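Local coordinates for protein histone-lysine N-methyltransferase, H3 lysine-9 specific SUVH6 (Arabidopsis thaliana, PDB 6A5K) that transfers methyl groups from S-adenosylmethionine to a lysine of histone H3 and probably reads DNA methylation through its SRA domain, at residues C21-I24 / L25-E29; I51-N55 / G56-N60; V229-K232 / K233-K237; S6-K9 / V10-T13; Q79-M82 / E83-I86. The protein carries 1 engineered substitution. All coordinates share one frame; numbering follows the deposited sequence.

Contact 1 (C21-I24 / L25-E29); sequences CRKI and LQEDE
Along the closing part of the long helix 5-29, K23 and Q26 lie side by side with their ends directed the same way, and the NZ of K23 donates to OE1 of Q26 at 2.9 Å. The ammonium lies in the plane of the amide carbonyl. In K23, CG stands anti to the backbone N (chi1 176°), and bends at chi2 and chi3 curl the chain toward the next turn, bringing CD within 3.3 Å of the same OE1. The other end of the amide is also held, NE2 donating to I314 O. With an alanine at K23, OE1 of Q26 would probably lose its charged mate, leaving the amide held from its NE2 end. The backbone that carries the pair is regular alpha-helix, in which L25 N meets C21 O at 2.9 Å and D28 N meets I24 O at 3.0 Å. E27 keeps its chain extended, its CG resting 3.2 Å from K23 O. Around the helix the partners change with direction: I24 and C21 pack on helix 44-54, R22 forms a salt bridge with D319 and bonds N317, and the carboxylate of D28 takes R36 together with the backbone N of R37 and K38.

Contact 2 (I51-N55 / G56-N60); sequences ILKRN and GKFLN
The backbone that runs from L52 to K57 closes helix 44-54 with a Schellman motif. K57 N returns to L52 O at 2.9 Å, a nearly straight bond, while G56 N reaches K53 O at 3.1 Å from well above the carbonyl plane. G56, with its positive phi of 72°, is the C-prime residue; a CB here would collide with N55 O. Just before the turn, N55 bends its amide back on its own helix, and ND2 donates to I51 O at 2.7 Å, the oxygen lying in the plane of the N55 amide. The backbone N of N55 comes to that oxygen from the opposite face, giving I51 O two donors.

Side chains then fold over the helix end. CB of K57 packs against CG of L52, the two chains crossing at about a right angle. The ring of F58 swings back over K53: the lysine chain, bent at chi2 and chi3, lies across one ring face, with CE 4.0 Å above its plane and offset toward the rim, and CB makes an off-centre CH-pi contact 4.2 Å from the ring centroid. L52 CB comes instead to the ring edge, at CE1. The ring also touches N85 and I86 of helix 81-87. One water bridges the turn, donating to K53 O at 3.0 Å and accepting from F58 N at 3.2 Å.

Contact 3 (V229-K232 / K233-K237); sequences VEVK and KSKSK
Hydrogen bonds between V229-K232 and K233-K237 record how helix 227-234 comes to its end. The regular pattern holds at first, K233 N to V229 O and S234 N to E230 O, both 2.9 Å. It then tightens: K235 N bonds K232 O at 3.1 Å from far above the carbonyl plane, and its bond to V231 O is weak. K235 is the first residue to leave helical angles.

Two serine hydroxyls take up carbonyls of this last turn. OG of S234 occupies the crowded position between its backbone N and carbonyl carbon (chi1 82°), which turns it back along the helix to donate to V231 O at 2.7 Å, in the carbonyl plane and on a lone pair. OG of S236 donates to K233 O at 3.0 Å, while S236 N reaches that oxygen from the same face, so one carbonyl serves two donors.

Apolar contact comes from the stems of two lysines. K233 lies alongside V229, CE to CG1 at 3.6 Å, and K235 repeats the arrangement against V231, with CE and CG1 3.5 Å apart.

This is the C-terminal end of a short surface helix, set in the chain between strands 211-219 and 242-244. S234 rests on R239, while V229 touches S124 of the SRA domain and V231 touches P488 of the SET domain, so the helix lies between the two.

Contact 4 (S6-K9 / V10-T13); sequences SRNK and VKET
R7 presents one face of its guanidinium to the chain of K11, whose CG stands 4.1 Å above that plane, offset toward the rim, with CD 4.0 Å from NE of R7. The two chains cross obliquely. With CG anti to the backbone N (chi1 -179°) and a single bend at chi2, the arginine folds toward the next turn of the helix; the methylenes of the lysine thus lie over the flat face of the guanidinium, while the charged ends find partners elsewhere. NH1 of R7 forms a salt bridge with D76 and bonds G71 O. NZ of K11 and OD1 of N8 both hydrogen-bond to OG of S458, the neighbour of zinc ligand C457, so that helix 5-29 is bound here to the SRA domain by its arginine and to the SET domain by its lysine and asparagine.

Further along the helix, T13 doubles a backbone bond. Its N meets K9 O at 2.9 Å, and OG1, placed beside the backbone N (chi1 -60°), donates to that oxygen at 2.7 Å from the opposite face of the carbonyl plane. A valine in its place would lack the hydroxyl, and K9 O would probably be left with the single N-H. V10 sets CG2 3.3 Å from S6 O, while E12 lays CG 3.2 Å from N8 O, its extended chain running along that carbonyl.

Contact 5 (Q79-M82 / E83-I86); sequences QYRM and ELNI
E83 and the backbone of Q79 and Y80 make the first shell: one carboxylate oxygen, OE2, accepts Q79 N at 2.7 Å and Y80 N at 2.9 Å. Both donors come from the same face and lie out of the carboxylate plane, the second on the anti side with a nearly straight N-H. The extended chain of E83, CG beside its own backbone N (chi1 -65°), folds back over the turn, with CB 3.3 Å from Y80 O. That carbonyl also receives E83 N, at 3.0 Å. The ring of Y80 is set obliquely to the carboxylate, their planes 58° apart. Further on, I86 N bonds M82 O at 2.9 Å, and the selenomethionine M82 lies alongside N85, CE to CB. H18 adds a weak bond to OE2, and F17 and L14 touch E83 from helix 5-29. A glutamate turned back to preceding backbone N-H groups is a usual way of satisfying amides at a helix N-terminus, here the weakly bonded opening of helix 81-87 in the SRA domain.

Overall arrangement
Contacts 1 and 4 share helix 5-29, yet differ in setting: contact 1 is buried, contact 5 partly so, and contacts 2, 3 and 4 lie at the surface, contact 4 spending its polar ends on SRA and SET residues. Contacts 2, 4 and 5 form one cluster, joined where T13 meets L59 and I86, and where L59 N probably hydrogen-bonds I86 O; I24 and I51 touch to join contact 1 to contact 2, and C21 packs on Y80 of contact 5. Contact 3 stands apart, about 14 Å from contact 4 at the nearest atoms. A glycine ends helix 44-54 in contact 2, serine hydroxyls supplement the last bonds of helix 227-234 in contact 3, and a carboxylate takes backbone amides in contact 5.

Contact 1 (C21-I24 / L25-E29)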
loop_
_atom_site.group_PDB
_atom_site.type_symbol
_atom_site.label_atom_id
_atom_site.label_comp_id
_atom_site.label_asym_id
_atom_site.label_seq_id
_atom_site.Cartn_x
_atom_site.Cartn_y
_atom_site.Cartn_z
ATOM N N CYS A 21 -7.089 9.204 -9.376
ATOM C CA CYS A 21 -8.256 8.316 -9.364
ATOM C C CYS A 21 -9.209 8.627 -8.205
ATOM O O CYS A 21 -10.423 8.802 -8.396
ATOM C CB CYS A 21 -7.832 6.846 -9.256
ATOM S SG CYS A 21 -7.114 6.126 -10.746
ATOM N N ARG A 22 -8.656 8.685 -6.998
ATOM C CA ARG A 22 -9.495 8.823 -5.814
ATOM C C ARG A 22 -10.005 10.251 -5.635
ATOM O O ARG A 22 -11.030 10.467 -4.986
ATOM C CB ARG A 22 -8.735 8.342 -4.577
ATOM C CG ARG A 22 -8.520 6.822 -4.605
ATOM C CD ARG A 22 -8.239 6.225 -3.230
ATOM N NE ARG A 22 -8.363 4.767 -3.247
ATOM C CZ ARG A 22 -9.503 4.109 -3.059
ATOM N NH1 ARG A 22 -10.629 4.777 -2.839
ATOM N NH2 ARG A 22 -9.523 2.782 -3.093
ATOM N N LYS A 23 -9.318 11.226 -6.221
ATOM C CA LYS A 23 -9.845 12.592 -6.210
ATOM C C LYS A 23 -11.029 12.722 -7.180
ATOM O O LYS A 23 -12.031 13.387 -6.883
ATOM C CB LYS A 23 -8.749 13.602 -6.553
ATOM C CG LYS A 23 -9.248 15.042 -6.662
ATOM C CD LYS A 23 -9.774 15.575 -5.332
ATOM C CE LYS A 23 -8.713 15.525 -4.243
ATOM N NZ LYS A 23 -9.112 16.321 -3.046
ATOM N N ILE A 24 -10.917 12.083 -8.341
ATOM C CA ILE A 24 -12.032 12.063 -9.284
ATOM C C ILE A 24 -13.234 11.362 -8.644
ATOM O O ILE A 24 -14.382 11.836 -8.730
ATOM C CB ILE A 24 -11.657 11.358 -10.602
ATOM C CG1 ILE A 24 -10.570 12.141 -11.337
ATOM C CG2 ILE A 24 -12.881 11.200 -11.502
ATOM C CD1 ILE A 24 -10.015 11.410 -12.550
ATOM N N LEU A 25 -12.961 10.244 -7.980
ATOM C CA LEU A 25 -14.017 9.497 -7.305
ATOM C C LEU A 25 -14.640 10.325 -6.184
ATOM O O LEU A 25 -15.850 10.299 -5.988
ATOM C CB LEU A 25 -13.475 8.174 -6.757
ATOM C CG LEU A 25 -14.489 7.247 -6.079
ATOM C CD1 LEU A 25 -15.529 6.765 -7.082
ATOM C CD2 LEU A 25 -13.781 6.064 -5.445
ATOM N N GLN A 26 -13.809 11.062 -5.454
ATOM C CA GLN A 26 -14.293 11.919 -4.379
ATOM C C GLN A 26 -15.245 12.970 -4.936
ATOM O O GLN A 26 -16.276 13.274 -4.335
ATOM C CB GLN A 26 -13.123 12.594 -3.650
ATOM C CG GLN A 26 -13.530 13.428 -2.438
ATOM C CD GLN A 26 -12.381 14.276 -1.911
ATOM O OE1 GLN A 26 -11.649 14.893 -2.686
ATOM N NE2 GLN A 26 -12.211 14.302 -0.590
ATOM N N GLU A 27 -14.891 13.520 -6.093
ATOM C CA GLU A 27 -15.718 14.542 -6.722
ATOM C C GLU A 27 -17.041 13.962 -7.216
ATOM O O GLU A 27 -18.080 14.633 -7.157
ATOM C CB GLU A 27 -14.955 15.211 -7.863
ATOM C CG GLU A 27 -13.746 16.000 -7.375
ATOM C CD GLU A 27 -12.893 16.545 -8.501
ATOM O OE1 GLU A 27 -12.389 17.682 -8.369
ATOM O OE2 GLU A 27 -12.720 15.835 -9.515
ATOM N N ASP A 28 -17.020 12.715 -7.685
ATOM C CA ASP A 28 -18.271 12.064 -8.069
ATOM C C ASP A 28 -19.143 11.750 -6.847
ATOM O O ASP A 28 -20.363 11.926 -6.879
ATOM C CB ASP A 28 -18.005 10.780 -8.852
ATOM C CG ASP A 28 -19.219 10.326 -9.643
ATOM O OD1 ASP A 28 -19.711 11.117 -10.478
ATOM O OD2 ASP A 28 -19.693 9.191 -9.416
ATOM N N GLU A 29 -18.507 11.288 -5.773
ATOM C CA GLU A 29 -19.194 10.915 -4.536
ATOM C C GLU A 29 -19.797 12.130 -3.832
ATOM O O GLU A 29 -20.659 11.994 -2.960
ATOM C CB GLU A 29 -18.230 10.179 -3.592
ATOM C CG GLU A 29 -17.923 8.743 -4.012
ATOM C CD GLU A 29 -16.737 8.129 -3.266
ATOM O OE1 GLU A 29 -15.922 8.880 -2.688
ATOM O OE2 GLU A 29 -16.623 6.884 -3.258
#

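Contact 2 (I51-N55 / G56-N60)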
loop_
_atom_site.group_PDB
_atom_site.type_symbol
_atom_site.label_atom_id
_atom_site.label_comp_id
_atom_site.label_asym_id
_atom_site.label_seq_id
_atom_site.Cartn_x
_atom_site.Cartn_y
_atom_site.Cartn_z
ATOM N N ILE A 51 -5.114 12.139 -17.901
ATOM C CA ILE A 51 -4.505 13.296 -17.241
ATOM C C ILE A 51 -2.988 13.137 -17.098
ATOM O O ILE A 51 -2.225 14.056 -17.411
ATOM C CB ILE A 51 -5.149 13.548 -15.860
ATOM C CG1 ILE A 51 -6.597 14.028 -16.051
ATOM C CG2 ILE A 51 -4.361 14.583 -15.074
ATOM C CD1 ILE A 51 -7.423 13.999 -14.786
ATOM N N LEU A 52 -2.546 11.965 -16.660
ATOM C CA LEU A 52 -1.113 11.715 -16.528
ATOM C C LEU A 52 -0.405 11.731 -17.886
ATOM O O LEU A 52 0.720 12.216 -18.010
ATOM C CB LEU A 52 -0.865 10.381 -15.813
ATOM C CG LEU A 52 -0.644 10.445 -14.299
ATOM C CD1 LEU A 52 -1.913 10.785 -13.525
ATOM C CD2 LEU A 52 -0.043 9.142 -13.797
ATOM N N LYS A 53 -1.068 11.196 -18.903
ATOM C CA LYS A 53 -0.517 11.185 -20.254
ATOM C C LYS A 53 -0.290 12.605 -20.785
ATOM O O LYS A 53 0.796 12.930 -21.278
ATOM C CB LYS A 53 -1.444 10.415 -21.199
ATOM C CG LYS A 53 -1.083 10.533 -22.668
ATOM C CD LYS A 53 0.260 9.890 -22.961
ATOM C CE LYS A 53 0.086 8.583 -23.711
ATOM N NZ LYS A 53 1.394 7.930 -23.997
ATOM N N ARG A 54 -1.308 13.453 -20.672
ATOM C CA ARG A 54 -1.218 14.806 -21.222
ATOM C C ARG A 54 -0.151 15.641 -20.505
ATOM O O ARG A 54 0.430 16.552 -21.092
ATOM C CB ARG A 54 -2.579 15.504 -21.143
ATOM C CG ARG A 54 -3.696 14.797 -21.903
ATOM C CD ARG A 54 -3.833 15.279 -23.358
ATOM N NE ARG A 54 -2.638 15.058 -24.169
ATOM C CZ ARG A 54 -2.428 13.979 -24.917
ATOM N NH1 ARG A 54 -3.331 13.007 -24.956
ATOM N NH2 ARG A 54 -1.310 13.871 -25.622
ATOM N N ASN A 55 0.106 15.313 -19.241
ATOM C CA ASN A 55 1.079 16.034 -18.427
ATOM C C ASN A 55 2.472 15.405 -18.428
ATOM O O ASN A 55 3.325 15.775 -17.624
ATOM C CB ASN A 55 0.570 16.144 -16.994
ATOM C CG ASN A 55 -0.542 17.169 -16.846
ATOM O OD1 ASN A 55 -0.285 18.340 -16.566
ATOM N ND2 ASN A 55 -1.783 16.735 -17.044
ATOM N N GLY A 56 2.696 14.452 -19.328
ATOM C CA GLY A 56 4.011 13.865 -19.511
ATOM C C GLY A 56 4.489 12.945 -18.398
ATOM O O GLY A 56 5.694 12.834 -18.166
ATOM N N LYS A 57 3.562 12.269 -17.722
ATOM C CA LYS A 57 3.920 11.482 -16.541
ATOM C C LYS A 57 4.135 9.992 -16.817
ATOM O O LYS A 57 4.522 9.256 -15.911
ATOM C CB LYS A 57 2.850 11.625 -15.450
ATOM C CG LYS A 57 2.583 13.067 -15.023
ATOM C CD LYS A 57 3.817 13.707 -14.413
ATOM C CE LYS A 57 3.504 15.115 -13.943
ATOM N NZ LYS A 57 4.715 15.875 -13.530
ATOM N N PHE A 58 3.864 9.538 -18.038
ATOM C CA PHE A 58 4.095 8.130 -18.371
ATOM C C PHE A 58 5.591 7.830 -18.382
ATOM O O PHE A 58 6.397 8.674 -18.790
ATOM C CB PHE A 58 3.495 7.766 -19.732
ATOM C CG PHE A 58 2.036 7.411 -19.693
ATOM C CD1 PHE A 58 1.156 8.096 -18.872
ATOM C CD2 PHE A 58 1.539 6.408 -20.512
ATOM C CE1 PHE A 58 -0.189 7.774 -18.855
ATOM C CE2 PHE A 58 0.193 6.083 -20.498
ATOM C CZ PHE A 58 -0.670 6.769 -19.664
ATOM N N LEU A 59 5.951 6.628 -17.945
ATOM C CA LEU A 59 7.340 6.180 -17.958
ATOM C C LEU A 59 7.567 5.216 -19.119
ATOM O O LEU A 59 6.660 4.468 -19.498
ATOM C CB LEU A 59 7.713 5.512 -16.628
ATOM C CG LEU A 59 7.461 6.329 -15.351
ATOM C CD1 LEU A 59 7.952 5.592 -14.091
ATOM C CD2 LEU A 59 8.098 7.701 -15.439
ATOM N N ASN A 60 8.772 5.244 -19.685
ATOM C CA ASN A 60 9.134 4.349 -20.785
ATOM C C ASN A 60 8.148 4.421 -21.950
ATOM O O ASN A 60 7.874 3.417 -22.600
ATOM C CB ASN A 60 9.227 2.902 -20.287
ATOM C CG ASN A 60 10.154 2.752 -19.098
ATOM O OD1 ASN A 60 11.341 3.077 -19.168
ATOM N ND2 ASN A 60 9.613 2.264 -17.994
HETATM O O HOH W 1 3.095 11.024 -20.776
#

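Contact 3 (V229-K232 / K233-K237)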
loop_
_atom_site.group_PDB
_atom_site.type_symbol
_atom_site.label_atom_id
_atom_site.label_comp_id
_atom_site.label_asym_id
_atom_site.label_seq_id
_atom_site.Cartn_x
_atom_site.Cartn_y
_atom_site.Cartn_z
ATOM N N VAL A 229 4.048 -17.935 -3.341
ATOM C CA VAL A 229 4.760 -19.021 -2.673
ATOM C C VAL A 229 5.071 -18.633 -1.229
ATOM O O VAL A 229 4.896 -19.436 -0.298
ATOM C CB VAL A 229 6.055 -19.380 -3.426
ATOM C CG1 VAL A 229 6.948 -20.290 -2.587
ATOM C CG2 VAL A 229 5.717 -20.023 -4.763
ATOM N N GLU A 230 5.515 -17.394 -1.034
ATOM C CA GLU A 230 5.802 -16.899 0.308
ATOM C C GLU A 230 4.546 -16.912 1.177
ATOM O O GLU A 230 4.589 -17.283 2.355
ATOM C CB GLU A 230 6.388 -15.483 0.254
ATOM C CG GLU A 230 7.789 -15.382 -0.350
ATOM C CD GLU A 230 8.868 -16.101 0.455
ATOM O OE1 GLU A 230 8.566 -16.675 1.525
ATOM O OE2 GLU A 230 10.037 -16.078 0.016
ATOM N N VAL A 231 3.428 -16.506 0.586
ATOM C CA VAL A 231 2.157 -16.483 1.305
ATOM C C VAL A 231 1.737 -17.910 1.669
ATOM O O VAL A 231 1.350 -18.198 2.815
ATOM C CB VAL A 231 1.055 -15.796 0.466
ATOM C CG1 VAL A 231 -0.314 -16.044 1.067
ATOM C CG2 VAL A 231 1.327 -14.295 0.362
ATOM N N LYS A 232 1.836 -18.806 0.689
ATOM C CA LYS A 232 1.518 -20.210 0.924
ATOM C C LYS A 232 2.336 -20.762 2.091
ATOM O O LYS A 232 1.784 -21.408 2.985
ATOM C CB LYS A 232 1.761 -21.043 -0.339
ATOM C CG LYS A 232 1.476 -22.525 -0.154
ATOM C CD LYS A 232 1.698 -23.303 -1.440
ATOM C CE LYS A 232 1.840 -24.795 -1.152
ATOM N NZ LYS A 232 0.622 -25.566 -1.536
ATOM N N LYS A 233 3.638 -20.484 2.106
ATOM C CA LYS A 233 4.483 -20.952 3.206
ATOM C C LYS A 233 4.085 -20.315 4.532
ATOM O O LYS A 233 4.179 -20.950 5.580
ATOM C CB LYS A 233 5.962 -20.663 2.945
ATOM C CG LYS A 233 6.597 -21.400 1.779
ATOM C CD LYS A 233 8.049 -20.947 1.627
ATOM C CE LYS A 233 8.666 -21.416 0.321
ATOM N NZ LYS A 233 8.778 -22.895 0.235
ATOM N N SER A 234 3.653 -19.059 4.489
ATOM C CA SER A 234 3.258 -18.367 5.714
ATOM C C SER A 234 1.978 -18.967 6.282
ATOM O O SER A 234 1.695 -18.830 7.476
ATOM C CB SER A 234 3.059 -16.871 5.462
ATOM O OG SER A 234 1.778 -16.615 4.911
ATOM N N LYS A 235 1.207 -19.633 5.427
ATOM C CA LYS A 235 -0.039 -20.255 5.877
ATOM C C LYS A 235 0.149 -21.699 6.359
ATOM O O LYS A 235 -0.828 -22.406 6.599
ATOM C CB LYS A 235 -1.083 -20.226 4.755
ATOM C CG LYS A 235 -1.680 -18.858 4.486
ATOM C CD LYS A 235 -2.590 -18.885 3.264
ATOM C CE LYS A 235 -3.014 -17.480 2.849
ATOM N NZ LYS A 235 -4.421 -17.180 3.229
ATOM N N SER A 236 1.398 -22.126 6.519
ATOM C CA SER A 236 1.702 -23.540 6.758
ATOM C C SER A 236 1.419 -24.043 8.171
ATOM O O SER A 236 1.388 -23.269 9.131
ATOM C CB SER A 236 3.168 -23.824 6.439
ATOM O OG SER A 236 3.397 -23.791 5.043
ATOM N N LYS A 237 1.222 -25.356 8.275
ATOM C CA LYS A 237 1.107 -26.047 9.550
ATOM C C LYS A 237 2.347 -25.765 10.376
ATOM O O LYS A 237 2.275 -25.364 11.535
ATOM C CB LYS A 237 0.975 -27.571 9.351
ATOM C CG LYS A 237 -0.096 -28.049 8.362
ATOM C CD LYS A 237 -1.388 -27.250 8.437
ATOM C CE LYS A 237 -1.892 -26.913 7.044
ATOM N NZ LYS A 237 -1.135 -25.763 6.478
#

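Contact 4 (S6-K9 / V10-T13)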
loop_
_atom_site.group_PDB
_atom_site.type_symbol
_atom_site.label_atom_id
_atom_site.label_comp_id
_atom_site.label_asym_id
_atom_site.label_seq_id
_atom_site.Cartn_x
_atom_site.Cartn_y
_atom_site.Cartn_z
ATOM N N SER A 6 15.045 5.405 -10.002
ATOM C CA SER A 6 14.018 4.721 -10.791
ATOM C C SER A 6 12.917 4.131 -9.925
ATOM O O SER A 6 11.740 4.273 -10.241
ATOM C CB SER A 6 14.634 3.602 -11.635
ATOM O OG SER A 6 15.270 4.123 -12.785
ATOM N N ARG A 7 13.301 3.455 -8.843
ATOM C CA ARG A 7 12.323 2.868 -7.928
ATOM C C ARG A 7 11.387 3.931 -7.355
ATOM O O ARG A 7 10.160 3.767 -7.346
ATOM C CB ARG A 7 13.025 2.130 -6.784
ATOM C CG ARG A 7 12.068 1.469 -5.806
ATOM C CD ARG A 7 11.157 0.485 -6.526
ATOM N NE ARG A 7 10.403 -0.372 -5.612
ATOM C CZ ARG A 7 9.395 -1.158 -5.992
ATOM N NH1 ARG A 7 9.013 -1.176 -7.262
ATOM N NH2 ARG A 7 8.763 -1.921 -5.105
ATOM N N ASN A 8 11.971 5.019 -6.865
ATOM C CA ASN A 8 11.158 6.109 -6.340
ATOM C C ASN A 8 10.265 6.718 -7.423
ATOM O O ASN A 8 9.102 7.010 -7.173
ATOM C CB ASN A 8 12.040 7.187 -5.711
ATOM C CG ASN A 8 12.281 6.951 -4.228
ATOM O OD1 ASN A 8 12.041 5.855 -3.700
ATOM N ND2 ASN A 8 12.768 7.980 -3.551
ATOM N N LYS A 9 10.805 6.893 -8.629
ATOM C CA LYS A 9 10.018 7.418 -9.750
ATOM C C LYS A 9 8.795 6.540 -10.038
ATOM O O LYS A 9 7.682 7.043 -10.220
ATOM C CB LYS A 9 10.876 7.536 -11.014
ATOM C CG LYS A 9 11.940 8.615 -10.971
ATOM C CD LYS A 9 12.727 8.661 -12.279
ATOM C CE LYS A 9 13.985 9.513 -12.149
ATOM N NZ LYS A 9 13.869 10.829 -12.849
ATOM N N VAL A 10 9.003 5.227 -10.075
ATOM C CA VAL A 10 7.909 4.292 -10.317
ATOM C C VAL A 10 6.847 4.384 -9.213
ATOM O O VAL A 10 5.639 4.537 -9.491
ATOM C CB VAL A 10 8.433 2.850 -10.420
ATOM C CG1 VAL A 10 7.279 1.838 -10.372
ATOM C CG2 VAL A 10 9.259 2.675 -11.702
ATOM N N LYS A 11 7.296 4.325 -7.959
ATOM C CA LYS A 11 6.341 4.341 -6.852
ATOM C C LYS A 11 5.561 5.656 -6.802
ATOM O O LYS A 11 4.345 5.655 -6.608
ATOM C CB LYS A 11 7.050 4.080 -5.512
ATOM C CG LYS A 11 7.592 2.651 -5.395
ATOM C CD LYS A 11 7.826 2.234 -3.942
ATOM C CE LYS A 11 8.967 3.003 -3.301
ATOM N NZ LYS A 11 9.351 2.420 -1.977
ATOM N N GLU A 12 6.252 6.772 -6.996
ATOM C CA GLU A 12 5.592 8.074 -6.972
ATOM C C GLU A 12 4.644 8.264 -8.154
ATOM O O GLU A 12 3.634 8.965 -8.041
ATOM C CB GLU A 12 6.628 9.193 -6.947
ATOM C CG GLU A 12 7.389 9.261 -5.625
ATOM C CD GLU A 12 8.533 10.250 -5.662
ATOM O OE1 GLU A 12 8.664 10.965 -6.674
ATOM O OE2 GLU A 12 9.303 10.309 -4.681
ATOM N N THR A 13 4.960 7.647 -9.288
ATOM C CA THR A 13 4.072 7.747 -10.448
ATOM C C THR A 13 2.775 6.994 -10.169
ATOM O O THR A 13 1.679 7.495 -10.462
ATOM C CB THR A 13 4.752 7.207 -11.731
ATOM O OG1 THR A 13 5.930 7.978 -12.000
ATOM C CG2 THR A 13 3.813 7.305 -12.934
#

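Contact 5 (Q79-M82 / E83-I86)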
loop_
_atom_site.group_PDB
_atom_site.type_symbol
_atom_site.label_atom_id
_atom_site.label_comp_id
_atom_site.label_asym_id
_atom_site.label_seq_id
_atom_site.Cartn_x
_atom_site.Cartn_y
_atom_site.Cartn_z
ATOM N N GLN A 79 -3.589 -2.214 -9.088
ATOM C CA GLN A 79 -5.043 -2.357 -9.056
ATOM C C GLN A 79 -5.617 -2.392 -10.469
ATOM O O GLN A 79 -6.483 -3.214 -10.792
ATOM C CB GLN A 79 -5.690 -1.215 -8.272
ATOM C CG GLN A 79 -7.207 -1.368 -8.141
ATOM C CD GLN A 79 -7.858 -0.187 -7.456
ATOM O OE1 GLN A 79 -7.202 0.563 -6.737
ATOM N NE2 GLN A 79 -9.156 -0.009 -7.680
ATOM N N TYR A 80 -5.119 -1.497 -11.313
ATOM C CA TYR A 80 -5.646 -1.347 -12.660
ATOM C C TYR A 80 -4.656 -1.797 -13.724
ATOM O O TYR A 80 -3.450 -1.560 -13.611
ATOM C CB TYR A 80 -6.028 0.105 -12.918
ATOM C CG TYR A 80 -7.107 0.658 -12.015
ATOM C CD1 TYR A 80 -8.448 0.418 -12.280
ATOM C CD2 TYR A 80 -6.788 1.467 -10.924
ATOM C CE1 TYR A 80 -9.437 0.942 -11.478
ATOM C CE2 TYR A 80 -7.782 1.991 -10.112
ATOM C CZ TYR A 80 -9.101 1.727 -10.400
ATOM O OH TYR A 80 -10.100 2.246 -9.614
ATOM N N ARG A 81 -5.180 -2.427 -14.769
ATOM C CA ARG A 81 -4.372 -2.796 -15.920
ATOM C C ARG A 81 -3.679 -1.572 -16.511
ATOM O O ARG A 81 -2.555 -1.669 -17.009
ATOM C CB ARG A 81 -5.242 -3.478 -16.981
ATOM C CG ARG A 81 -4.739 -4.839 -17.439
ATOM C CD ARG A 81 -5.544 -5.312 -18.637
ATOM N NE ARG A 81 -5.098 -6.598 -19.165
ATOM C CZ ARG A 81 -5.616 -7.769 -18.806
ATOM N NH1 ARG A 81 -6.595 -7.821 -17.909
ATOM N NH2 ARG A 81 -5.151 -8.888 -19.340
HETATM N N MSE A 82 -4.346 -0.419 -16.444
HETATM C CA MSE A 82 -3.786 0.837 -16.953
HETATM C C MSE A 82 -2.454 1.225 -16.296
HETATM O O MSE A 82 -1.631 1.922 -16.909
HETATM C CB MSE A 82 -4.795 1.976 -16.775
HETATM C CG MSE A 82 -5.895 1.995 -17.833
HETATM SE SE MSE A 82 -5.487 3.167 -19.326
HETATM C CE MSE A 82 -4.450 1.929 -20.400
ATOM N N GLU A 83 -2.240 0.788 -15.057
ATOM C CA GLU A 83 -0.975 1.059 -14.373
ATOM C C GLU A 83 0.180 0.413 -15.135
ATOM O O GLU A 83 1.280 0.955 -15.187
ATOM C CB GLU A 83 -1.008 0.554 -12.927
ATOM C CG GLU A 83 -2.022 1.258 -12.025
ATOM C CD GLU A 83 -2.046 0.676 -10.614
ATOM O OE1 GLU A 83 -0.982 0.629 -9.958
ATOM O OE2 GLU A 83 -3.128 0.259 -10.154
ATOM N N LEU A 84 -0.082 -0.747 -15.734
ATOM C CA LEU A 84 0.931 -1.450 -16.519
ATOM C C LEU A 84 1.329 -0.633 -17.744
ATOM O O LEU A 84 2.497 -0.630 -18.153
ATOM C CB LEU A 84 0.423 -2.831 -16.942
ATOM C CG LEU A 84 -0.069 -3.742 -15.815
ATOM C CD1 LEU A 84 -0.559 -5.076 -16.387
ATOM C CD2 LEU A 84 1.016 -3.955 -14.769
ATOM N N ASN A 85 0.361 0.069 -18.330
ATOM C CA ASN A 85 0.656 0.916 -19.485
ATOM C C ASN A 85 1.378 2.193 -19.074
ATOM O O ASN A 85 2.284 2.662 -19.767
ATOM C CB ASN A 85 -0.621 1.266 -20.250
ATOM C CG ASN A 85 -0.347 2.100 -21.497
ATOM O OD1 ASN A 85 0.325 1.653 -22.432
ATOM N ND2 ASN A 85 -0.873 3.317 -21.517
ATOM N N ILE A 86 0.979 2.752 -17.939
ATOM C CA ILE A 86 1.602 3.980 -17.455
ATOM C C ILE A 86 3.103 3.787 -17.219
ATOM O O ILE A 86 3.912 4.678 -17.509
ATOM C CB ILE A 86 0.912 4.471 -16.168
ATOM C CG1 ILE A 86 -0.488 4.976 -16.510
ATOM C CG2 ILE A 86 1.717 5.583 -15.509
ATOM C CD1 ILE A 86 -1.404 5.137 -15.315
#